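Local atomic coordinates of putative alpha/beta hydrolase fold protein (Candidatus Nitrososphaera gargensis, PDB entry 5A62), a protein that probably acts as a carboxylesterase of the alpha/beta hydrolase fold, hydrolysing ester bonds. Residues Asp165-Lys170 against Val251-Lys256. Numbering follows the deposited sequence.
Sequences DLFADK and VIEKPK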
loop_
_atom_site.group_PDB
_atom_site.type_symbol
_atom_site.label_atom_id
_atom_site.label_comp_id
_atom_site.label_asym_id
_atom_site.label_seq_id
_atom_site.Cartn_x
_atom_site.Cartn_y
_atom_site.Cartn_z
ATOM N N ASP A 165 19.170 21.435 -11.012
ATOM C CA ASP A 165 17.914 20.835 -11.427
ATOM C C ASP A 165 18.145 19.369 -11.557
ATOM O O ASP A 165 19.247 18.891 -11.564
ATOM C CB ASP A 165 17.473 21.406 -12.749
ATOM C CG ASP A 165 16.911 22.818 -12.608
ATOM O OD1 ASP A 165 16.804 23.318 -11.452
ATOM O OD2 ASP A 165 16.554 23.395 -13.645
ATOM N N LEU A 166 17.056 18.636 -11.692
ATOM C CA LEU A 166 17.139 17.210 -11.877
ATOM C C LEU A 166 18.047 16.807 -13.080
ATOM O O LEU A 166 18.826 15.886 -12.953
ATOM C CB LEU A 166 15.745 16.650 -12.117
ATOM C CG LEU A 166 15.590 15.122 -12.111
ATOM C CD1 LEU A 166 16.093 14.492 -10.834
ATOM C CD2 LEU A 166 14.163 14.749 -12.286
ATOM N N PHE A 167 17.946 17.480 -14.216
ATOM C CA PHE A 167 18.806 17.231 -15.367
ATOM C C PHE A 167 19.454 18.526 -15.734
ATOM O O PHE A 167 18.767 19.585 -15.822
ATOM C CB PHE A 167 17.983 16.718 -16.551
ATOM C CG PHE A 167 17.194 15.473 -16.234
ATOM C CD1 PHE A 167 17.856 14.253 -16.094
ATOM C CD2 PHE A 167 15.839 15.505 -16.031
ATOM C CE1 PHE A 167 17.167 13.110 -15.761
ATOM C CE2 PHE A 167 15.142 14.361 -15.683
ATOM C CZ PHE A 167 15.806 13.154 -15.526
ATOM N N ALA A 168 20.711 18.435 -16.082
ATOM C CA ALA A 168 21.450 19.623 -16.539
ATOM C C ALA A 168 21.098 20.061 -17.977
ATOM O O ALA A 168 21.131 21.230 -18.286
ATOM C CB ALA A 168 22.930 19.339 -16.466
ATOM N N ASP A 169 20.744 19.087 -18.815
ATOM C CA ASP A 169 20.495 19.217 -20.247
ATOM C C ASP A 169 18.969 19.243 -20.467
ATOM O O ASP A 169 18.258 18.285 -20.097
ATOM C CB ASP A 169 21.216 18.046 -20.930
ATOM C CG ASP A 169 21.141 18.089 -22.471
ATOM O OD1 ASP A 169 20.300 18.842 -23.060
ATOM O OD2 ASP A 169 21.938 17.328 -23.044
ATOM N N LYS A 170 18.428 20.318 -21.045
ATOM C CA LYS A 170 17.019 20.446 -21.418
ATOM C C LYS A 170 16.593 19.283 -22.235
ATOM O O LYS A 170 15.421 18.903 -22.169
ATOM C CB LYS A 170 16.666 21.764 -22.183
ATOM C CG LYS A 170 15.166 21.924 -22.556
ATOM C CD LYS A 170 14.771 23.304 -23.105
ATOM C CE LYS A 170 13.325 23.389 -23.505
ATOM N NZ LYS A 170 13.007 22.550 -24.641
ATOM N N VAL A 251 18.527 6.248 -16.655
ATOM C CA VAL A 251 17.926 5.734 -17.872
ATOM C C VAL A 251 17.449 6.877 -18.796
ATOM O O VAL A 251 17.257 6.685 -19.976
ATOM C CB VAL A 251 16.785 4.738 -17.549
ATOM C CG1 VAL A 251 15.717 5.373 -16.690
ATOM C CG2 VAL A 251 16.145 4.152 -18.779
ATOM N N ILE A 252 17.244 8.054 -18.257
ATOM C CA ILE A 252 16.929 9.215 -19.086
ATOM C C ILE A 252 18.230 9.763 -19.683
ATOM O O ILE A 252 18.226 10.110 -20.870
ATOM C CB ILE A 252 16.269 10.311 -18.234
ATOM C CG1 ILE A 252 14.918 9.831 -17.740
ATOM C CG2 ILE A 252 16.171 11.657 -18.962
ATOM C CD1 ILE A 252 13.904 9.558 -18.779
ATOM N N GLU A 253 19.295 9.865 -18.883
ATOM C CA GLU A 253 20.542 10.457 -19.368
ATOM C C GLU A 253 21.323 9.539 -20.296
ATOM O O GLU A 253 22.053 10.021 -21.154
ATOM C CB GLU A 253 21.402 10.836 -18.212
ATOM C CG GLU A 253 20.748 11.983 -17.453
ATOM C CD GLU A 253 21.723 12.744 -16.568
ATOM O OE1 GLU A 253 22.883 12.279 -16.395
ATOM O OE2 GLU A 253 21.361 13.808 -16.040
ATOM N N LYS A 254 21.215 8.230 -20.092
ATOM C CA LYS A 254 21.840 7.215 -20.949
ATOM C C LYS A 254 23.338 7.434 -21.112
ATOM O O LYS A 254 23.836 7.514 -22.236
ATOM C CB LYS A 254 21.121 7.108 -22.320
ATOM C CG LYS A 254 19.624 6.842 -22.171
ATOM C CD LYS A 254 18.951 6.324 -23.429
ATOM C CE LYS A 254 17.436 6.098 -23.283
ATOM N NZ LYS A 254 17.088 5.181 -22.232
ATOM N N PRO A 255 24.078 7.443 -20.023
ATOM C CA PRO A 255 25.528 7.568 -20.192
ATOM C C PRO A 255 26.128 6.378 -20.826
ATOM O O PRO A 255 25.795 5.232 -20.536
ATOM C CB PRO A 255 26.012 7.759 -18.765
ATOM C CG PRO A 255 25.001 7.053 -17.945
ATOM C CD PRO A 255 23.695 7.336 -18.615
ATOM N N LYS A 256 27.128 6.604 -21.683
ATOM C CA LYS A 256 27.725 5.500 -22.414
ATOM C C LYS A 256 28.285 4.374 -21.544
ATOM O O LYS A 256 28.153 3.190 -21.838
ATOM C CB LYS A 256 28.879 6.028 -23.296
ATOM C CG LYS A 256 29.570 4.915 -24.073
ATOM C CD LYS A 256 30.734 5.434 -24.914
ATOM C CE LYS A 256 31.022 4.509 -26.092
ATOM N NZ LYS A 256 31.669 3.235 -25.675
HETATM O O HOH W 1 22.382 16.198 -15.230
HETATM O O HOH W 2 21.391 15.993 -18.114
#
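Phe167 packs against Ile252 and Glu253 in a small, buried contact, half apolar and half carboxylate-and-water, that joins the loop ahead of helix 170-180 to the short helix 250-253. That loop belongs to the helical insertion between strands 116-122 and 212-218, which probably corresponds to the cap of many alpha/beta hydrolases; helix 250-253 follows the last strand of the core sheet, so the contact joins this insertion to the core. With CG beside the backbone N and anti to the carbonyl carbon (chi1 -57°), the Phe167 ring reaches across to the helix. Ile252 lays its CG2 methyl over one face, 4.1 Å from the Phe167 ring centroid and 29° off the normal, a CH-pi contact whose closest approach is to Phe167 CE1, at 3.7 Å. Glu253 comes in at the rim: its extended chain sets OE2 near the ring plane, 3.5 Å from Phe167 CD1, with the carboxylate turned 52° against the ring. No direct hydrogen bond crosses here. Instead Glu253 OE2 accepts from both waters, one with its oxygen 2.7 Å from OE2 that also takes the N-H of Ala168, the other 3.0 Å from OE2 and bonded by the N-H of Asp169. Trp249 and His172 also touch Phe167, and Phe175 of helix 170-180 meets Ile252. One carboxylate oxygen thus serves two backbone N-H groups through water, while its place beside the ring's weakly positive C-H edge is probably mildly favourable.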